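De novo designed switch protein caging a hemagglutinin binder (sCageHA267_1S) (Synthetic construct, PDB 7CBC) cages a hemagglutinin binder against a designed six-helix bundle and probably works as a switchable module of a protein biosensor. Local coordinates at residues Glu91-Ser94 and Leu100-Leu103; Thr13-Leu18 and Glu110-Asn115; Lys120-Ala125 and Arg219-Ala224. All blocks are in the same frame, centred on the assembly; numbering follows the deposited sequence.

Contact 1 (Glu91-Ser94 and Leu100-Leu103); sequences EAIS and LAKL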
# COMPACT_ATOMS: atom_id res chain seq x y z
N GLU A 91 3.30 5.32 -26.79
CA GLU A 91 3.55 4.95 -28.18
C GLU A 91 2.34 5.29 -29.06
O GLU A 91 2.50 5.66 -30.23
CB GLU A 91 3.88 3.46 -28.29
CG GLU A 91 4.36 3.00 -29.67
CD GLU A 91 3.23 2.52 -30.60
OE1 GLU A 91 2.03 2.79 -30.34
OE2 GLU A 91 3.55 1.86 -31.62
N ALA A 92 1.13 5.12 -28.52
CA ALA A 92 -0.05 5.51 -29.28
C ALA A 92 -0.33 7.00 -29.16
O ALA A 92 -0.78 7.62 -30.14
CB ALA A 92 -1.26 4.69 -28.83
N ILE A 93 -0.05 7.60 -28.00
CA ILE A 93 -0.44 8.99 -27.76
C ILE A 93 0.57 9.96 -28.38
O ILE A 93 0.20 10.89 -29.10
CB ILE A 93 -0.61 9.26 -26.25
CG1 ILE A 93 -1.91 8.67 -25.69
CG2 ILE A 93 -0.53 10.75 -25.94
CD1 ILE A 93 -2.74 7.91 -26.68
N SER A 94 1.87 9.74 -28.11
CA SER A 94 2.88 10.73 -28.48
C SER A 94 2.86 11.04 -29.97
O SER A 94 3.10 12.19 -30.37
CB SER A 94 4.27 10.23 -28.08
OG SER A 94 4.59 10.67 -26.77
N LEU A 100 -4.83 16.83 -25.95
CA LEU A 100 -5.56 16.36 -24.79
C LEU A 100 -5.07 14.98 -24.34
O LEU A 100 -4.88 14.74 -23.15
CB LEU A 100 -7.07 16.34 -25.08
CG LEU A 100 -7.70 17.71 -25.41
CD1 LEU A 100 -9.07 17.55 -26.02
CD2 LEU A 100 -7.78 18.60 -24.18
N ALA A 101 -4.86 14.07 -25.29
CA ALA A 101 -4.29 12.77 -24.97
C ALA A 101 -2.95 12.91 -24.27
O ALA A 101 -2.68 12.23 -23.28
CB ALA A 101 -4.14 11.93 -26.25
N LYS A 102 -2.08 13.81 -24.76
CA LYS A 102 -0.77 13.98 -24.15
C LYS A 102 -0.89 14.59 -22.76
O LYS A 102 -0.11 14.26 -21.85
CB LYS A 102 0.13 14.84 -25.04
CG LYS A 102 0.52 14.18 -26.38
CD LYS A 102 1.17 15.17 -27.36
CE LYS A 102 2.58 15.58 -26.91
NZ LYS A 102 3.33 16.36 -27.96
N LEU A 103 -1.85 15.50 -22.57
CA LEU A 103 -2.06 16.12 -21.26
C LEU A 103 -2.56 15.11 -20.24
O LEU A 103 -2.06 15.05 -19.10
CB LEU A 103 -3.05 17.27 -21.40
CG LEU A 103 -3.24 18.13 -20.18
CD1 LEU A 103 -1.95 18.89 -19.92
CD2 LEU A 103 -4.39 19.10 -20.39
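Ile-93 and Ala-101 close the end of a helical hairpin in the six-helix bundle. Helix 50-93 runs into a short linker, and helix 99-142 starts back in the reverse direction. Ile-93 lies in the last turn before the linker and Ala-101 in the first turn after it. Their CA atoms are 6.1 Å apart, which is a close approach and suits the small side chain of Ala-101. The beta-branch of Ile-93 does most of the touching. Its CG2 methyl stands 3.8 Å from Ala-101 CB, and Ile-93 CG1 is 4.0 Å from Ala-101 CB. CG2 also presses on the main chain, with Ala-101 C at 3.6 Å. The first torsion of Ile-93 (chi1 -76°) sets CG2 anti to the backbone N and CG1 anti to the carbonyl carbon, and both branches then face helix 99-142. The contact is apolar and buried at its centre. The linker adds a polar link: Ser-96 OG is hydrogen-bonded to Ile-93 O. On another side, Leu-4 of helix 3-46 packs on both Ile-93 and Ala-101, and Lys-7 packs on Ile-93. The outer flank belongs to Lys-102. Its aliphatic stem and the side chain of Ile-93 pass each other pointing opposite ways. The stem bends further out, at chi3 (71°), and the amine end is carried beyond the touching point, where Lys-102 CG meets Ile-93 CG2 at 3.6 Å.

Contact 2 (Thr13-Leu18 and Glu110-Asn115); sequences TKLQRL and ETQDLN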
# COMPACT_ATOMS: atom_id res chain seq x y z
N THR A 13 -6.22 1.65 -15.67
CA THR A 13 -6.64 0.44 -14.98
C THR A 13 -5.46 -0.52 -14.80
O THR A 13 -5.28 -1.11 -13.73
CB THR A 13 -7.80 -0.24 -15.72
OG1 THR A 13 -7.41 -0.56 -17.06
CG2 THR A 13 -9.03 0.68 -15.78
N LYS A 14 -4.62 -0.65 -15.83
CA LYS A 14 -3.43 -1.49 -15.69
C LYS A 14 -2.50 -0.98 -14.59
O LYS A 14 -1.91 -1.76 -13.84
CB LYS A 14 -2.69 -1.58 -17.02
CG LYS A 14 -3.36 -2.53 -18.00
CD LYS A 14 -2.36 -3.39 -18.73
CE LYS A 14 -1.95 -2.76 -20.05
NZ LYS A 14 -1.45 -3.80 -21.01
N LEU A 15 -2.34 0.35 -14.50
CA LEU A 15 -1.54 0.91 -13.43
C LEU A 15 -2.19 0.69 -12.08
O LEU A 15 -1.48 0.49 -11.07
CB LEU A 15 -1.32 2.40 -13.68
CG LEU A 15 -0.33 2.71 -14.81
CD1 LEU A 15 -0.07 4.19 -14.81
CD2 LEU A 15 0.97 1.94 -14.66
N GLN A 16 -3.52 0.70 -12.02
CA GLN A 16 -4.17 0.42 -10.74
C GLN A 16 -3.96 -1.03 -10.32
O GLN A 16 -3.66 -1.30 -9.16
CB GLN A 16 -5.66 0.76 -10.81
CG GLN A 16 -6.38 0.41 -9.51
CD GLN A 16 -7.70 1.12 -9.35
OE1 GLN A 16 -8.75 0.60 -9.73
NE2 GLN A 16 -7.67 2.31 -8.75
N ARG A 17 -4.08 -1.97 -11.26
CA ARG A 17 -3.81 -3.37 -10.93
C ARG A 17 -2.40 -3.52 -10.36
O ARG A 17 -2.19 -4.18 -9.33
CB ARG A 17 -3.97 -4.24 -12.18
CG ARG A 17 -3.79 -5.75 -11.95
CD ARG A 17 -4.55 -6.25 -10.72
NE ARG A 17 -6.00 -6.13 -10.82
CZ ARG A 17 -6.84 -6.44 -9.84
NH1 ARG A 17 -6.37 -6.90 -8.69
NH2 ARG A 17 -8.15 -6.30 -10.01
N LEU A 18 -1.43 -2.91 -11.03
CA LEU A 18 -0.05 -2.93 -10.56
C LEU A 18 0.04 -2.47 -9.11
O LEU A 18 0.71 -3.11 -8.29
CB LEU A 18 0.79 -2.04 -11.46
CG LEU A 18 2.26 -1.95 -11.05
CD1 LEU A 18 3.06 -2.08 -12.33
CD2 LEU A 18 2.57 -0.64 -10.34
N GLU A 110 2.67 11.48 -13.96
CA GLU A 110 3.02 12.17 -12.71
C GLU A 110 2.33 11.54 -11.52
O GLU A 110 2.91 11.46 -10.42
CB GLU A 110 2.61 13.63 -12.78
CG GLU A 110 3.49 14.55 -13.57
CD GLU A 110 3.00 15.98 -13.43
OE1 GLU A 110 3.13 16.55 -12.32
OE2 GLU A 110 2.44 16.51 -14.41
N THR A 111 1.07 11.16 -11.68
CA THR A 111 0.34 10.59 -10.55
C THR A 111 0.92 9.24 -10.17
O THR A 111 1.13 8.96 -8.98
CB THR A 111 -1.15 10.48 -10.90
OG1 THR A 111 -1.73 11.80 -10.93
CG2 THR A 111 -1.86 9.70 -9.86
N GLN A 112 1.25 8.42 -11.16
CA GLN A 112 1.82 7.12 -10.83
C GLN A 112 3.18 7.25 -10.17
O GLN A 112 3.52 6.45 -9.30
CB GLN A 112 1.91 6.25 -12.09
CG GLN A 112 2.46 4.87 -11.86
CD GLN A 112 1.66 4.04 -10.86
OE1 GLN A 112 0.63 4.47 -10.34
NE2 GLN A 112 2.15 2.84 -10.58
N ASP A 113 3.96 8.26 -10.53
CA ASP A 113 5.23 8.43 -9.85
C ASP A 113 5.02 8.81 -8.39
O ASP A 113 5.77 8.37 -7.51
CB ASP A 113 6.09 9.47 -10.57
CG ASP A 113 7.48 9.59 -9.97
OD1 ASP A 113 7.71 10.54 -9.21
OD2 ASP A 113 8.33 8.72 -10.27
N LEU A 114 3.98 9.60 -8.10
CA LEU A 114 3.63 9.88 -6.70
C LEU A 114 3.32 8.60 -5.95
O LEU A 114 3.79 8.39 -4.82
CB LEU A 114 2.43 10.82 -6.62
CG LEU A 114 2.55 12.27 -7.07
CD1 LEU A 114 1.21 12.95 -6.80
CD2 LEU A 114 3.68 12.97 -6.32
N ASN A 115 2.50 7.73 -6.55
CA ASN A 115 2.12 6.50 -5.88
C ASN A 115 3.34 5.66 -5.52
O ASN A 115 3.41 5.10 -4.43
CB ASN A 115 1.14 5.71 -6.75
CG ASN A 115 -0.17 6.45 -6.95
OD1 ASN A 115 -0.62 7.19 -6.07
ND2 ASN A 115 -0.79 6.26 -8.10
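Gln-112 of helix 99-142 takes the side chains of Leu-15 and Leu-18 from helix 3-46 along its length. Leu-15 meets the aliphatic part: its CD1 methyl is 3.9 Å from both CB and CG of Gln-112. Leu-18 meets the amide end, with its CD2 3.5 Å from Gln-112 NE2. Gln-112 first reaches outward, with CG anti to the backbone N (chi1 -179°). It then bends at chi2 (59°), and this bend carries the amide both along the bundle and across it, with NE2 facing Leu-18. All three side chains are buried, so the amide needs polar partners inside the protein. Asn-115 supplies one from a turn later in the same helix. Its ND2 donates to Gln-112 OE1 at 3.2 Å. The bond is nearly straight (174° at the hydrogen), although the donor is tilted from the carbonyl plane of the glutamine. NE2 is hydrogen-bonded to Ser-82 OG and to Asn-19 OD1. Three bonds thus grip the amide and should fix its rotation. Asn-115 is itself held in place, since its OD1 is bonded to Gln-211 NE2. The result is a buried polar network within an apolar interface. It ties together helices 3-46, 50-93, 99-142 and 195-239. Helices 3-46 and 99-142 run parallel here, and helix 50-93 packs beside them through Ile-85 on Leu-15 and through Ala-78, Glu-81 and Ser-82 on Leu-18.

Contact 3 (Lys120-Ala125 and Arg219-Ala224); sequences KAFLEA and RELLRA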
# COMPACT_ATOMS: atom_id res chain seq x y z
N LYS A 120 7.35 3.73 -1.44
CA LYS A 120 8.69 3.73 -0.85
C LYS A 120 8.68 4.36 0.53
O LYS A 120 9.31 3.85 1.47
CB LYS A 120 9.68 4.46 -1.75
CG LYS A 120 10.35 3.59 -2.78
CD LYS A 120 11.52 4.27 -3.54
CE LYS A 120 11.08 5.14 -4.70
NZ LYS A 120 10.82 6.52 -4.35
N ALA A 121 7.97 5.48 0.67
CA ALA A 121 7.85 6.10 1.98
C ALA A 121 7.23 5.15 2.99
O ALA A 121 7.66 5.09 4.14
CB ALA A 121 7.03 7.39 1.88
N PHE A 122 6.22 4.37 2.58
CA PHE A 122 5.62 3.45 3.54
C PHE A 122 6.60 2.35 3.95
O PHE A 122 6.69 1.99 5.13
CB PHE A 122 4.35 2.82 2.98
CG PHE A 122 3.87 1.64 3.78
CD1 PHE A 122 3.12 1.83 4.93
CD2 PHE A 122 4.18 0.34 3.39
CE1 PHE A 122 2.69 0.75 5.69
CE2 PHE A 122 3.76 -0.75 4.14
CZ PHE A 122 3.01 -0.55 5.30
N LEU A 123 7.33 1.79 2.98
CA LEU A 123 8.23 0.70 3.30
C LEU A 123 9.35 1.17 4.22
O LEU A 123 9.79 0.43 5.10
CB LEU A 123 8.79 0.10 2.01
CG LEU A 123 9.81 -1.03 2.19
CD1 LEU A 123 9.28 -2.10 3.12
CD2 LEU A 123 10.20 -1.63 0.84
N GLU A 124 9.80 2.42 4.04
CA GLU A 124 10.86 2.93 4.88
C GLU A 124 10.41 3.05 6.33
O GLU A 124 11.13 2.65 7.26
CB GLU A 124 11.38 4.25 4.30
CG GLU A 124 12.15 4.04 2.98
CD GLU A 124 12.44 5.32 2.17
OE1 GLU A 124 13.21 5.25 1.18
OE2 GLU A 124 11.89 6.40 2.52
N ALA A 125 9.17 3.51 6.55
CA ALA A 125 8.62 3.53 7.90
C ALA A 125 8.50 2.13 8.47
O ALA A 125 8.70 1.93 9.67
CB ALA A 125 7.26 4.22 7.92
N ARG A 219 -3.27 4.16 2.55
CA ARG A 219 -3.86 4.42 3.86
C ARG A 219 -4.15 3.12 4.59
O ARG A 219 -3.84 3.00 5.78
CB ARG A 219 -5.14 5.24 3.72
CG ARG A 219 -4.90 6.71 3.37
CD ARG A 219 -6.16 7.53 3.64
NE ARG A 219 -6.22 8.74 2.84
CZ ARG A 219 -6.58 8.76 1.56
NH1 ARG A 219 -6.91 7.63 0.95
NH2 ARG A 219 -6.60 9.90 0.89
N GLU A 220 -4.73 2.14 3.90
CA GLU A 220 -5.01 0.85 4.53
C GLU A 220 -3.74 0.19 5.05
O GLU A 220 -3.73 -0.40 6.13
CB GLU A 220 -5.74 -0.07 3.55
CG GLU A 220 -7.26 -0.02 3.67
CD GLU A 220 -8.00 -0.37 2.39
OE1 GLU A 220 -7.40 -1.04 1.51
OE2 GLU A 220 -9.19 0.01 2.25
N LEU A 221 -2.65 0.29 4.29
CA LEU A 221 -1.38 -0.24 4.75
C LEU A 221 -0.89 0.51 5.98
O LEU A 221 -0.39 -0.10 6.93
CB LEU A 221 -0.36 -0.17 3.63
CG LEU A 221 -0.54 -1.15 2.47
CD1 LEU A 221 0.32 -0.72 1.33
CD2 LEU A 221 -0.17 -2.56 2.91
N LEU A 222 -1.01 1.84 5.98
CA LEU A 222 -0.48 2.61 7.10
C LEU A 222 -1.31 2.39 8.36
O LEU A 222 -0.75 2.32 9.47
CB LEU A 222 -0.44 4.10 6.76
CG LEU A 222 0.11 4.91 7.94
CD1 LEU A 222 1.44 4.36 8.36
CD2 LEU A 222 0.24 6.36 7.60
N ARG A 223 -2.63 2.28 8.23
CA ARG A 223 -3.44 2.00 9.41
C ARG A 223 -3.08 0.65 10.02
O ARG A 223 -3.01 0.52 11.24
CB ARG A 223 -4.93 2.05 9.06
CG ARG A 223 -5.42 3.46 8.85
CD ARG A 223 -6.94 3.54 8.83
NE ARG A 223 -7.49 2.86 7.67
CZ ARG A 223 -7.85 3.48 6.55
NH1 ARG A 223 -7.70 4.79 6.43
NH2 ARG A 223 -8.34 2.77 5.54
N ALA A 224 -2.85 -0.36 9.18
CA ALA A 224 -2.44 -1.66 9.70
C ALA A 224 -1.08 -1.58 10.36
O ALA A 224 -0.85 -2.20 11.40
CB ALA A 224 -2.43 -2.68 8.57
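The Phe-122 ring has Leu-221 CB over one face. This carbon lies 3.7 Å above the ring plane, displaced toward the rim. It is a CH-pi contact, with the Leu-221 CB 4.0 Å from the centroid of the Phe-122 ring and 20° off the ring normal. The nearest ring atoms to this CB are CZ and CE1, both at 3.8 Å. The ring also lies against the backbone of helix 195-239. Its CE1 comes within 3.4 Å of Leu-221 O. The next amide, Leu-222 N, approaches obliquely at 3.9 Å from Phe-122 CE1. The aromatic ring thus fills the space between the two helices down to the main chain, where the CA atoms of Phe-122 and Leu-222 are 7.1 Å apart. Its first torsion takes it there: CG is anti to the backbone N (chi1 167°). The Phe-122 and Leu-221 side chains cross at about a right angle, and the branched end of Leu-221 heads away past the ring. The contact is buried; the ring meets both an aliphatic carbon and the polar main chain of helix 195-239. Helices 99-142 and 195-239 are parallel here. Helix 3-46 packs beside them, with Ala-23 and Leu-27 against Leu-221. On another side lies helix 146-190, where Ala-167 touches Ala-125 and Glu-168 touches Leu-222.

All three contacts use helix 99-142 and follow it from its first turn toward its middle. Contact 1 lies near the end of the bundle, its centre about 28 Å from the centre of the chain, and has an exposed lysine at its margin. Contacts 2 and 3 are core contacts, and every touching residue in them is buried. Contact 1 joins consecutive antiparallel helices through aliphatic groups. Contacts 2 and 3 join parallel helices distant in sequence: contact 2 combines leucine packing with a hydrogen-bonded amide, whereas contact 3 relies on an aromatic ring. Along the chain, contact 1 is nested within the span closed by contact 2. The centres of contacts 2 and 3 are about 16 Å apart.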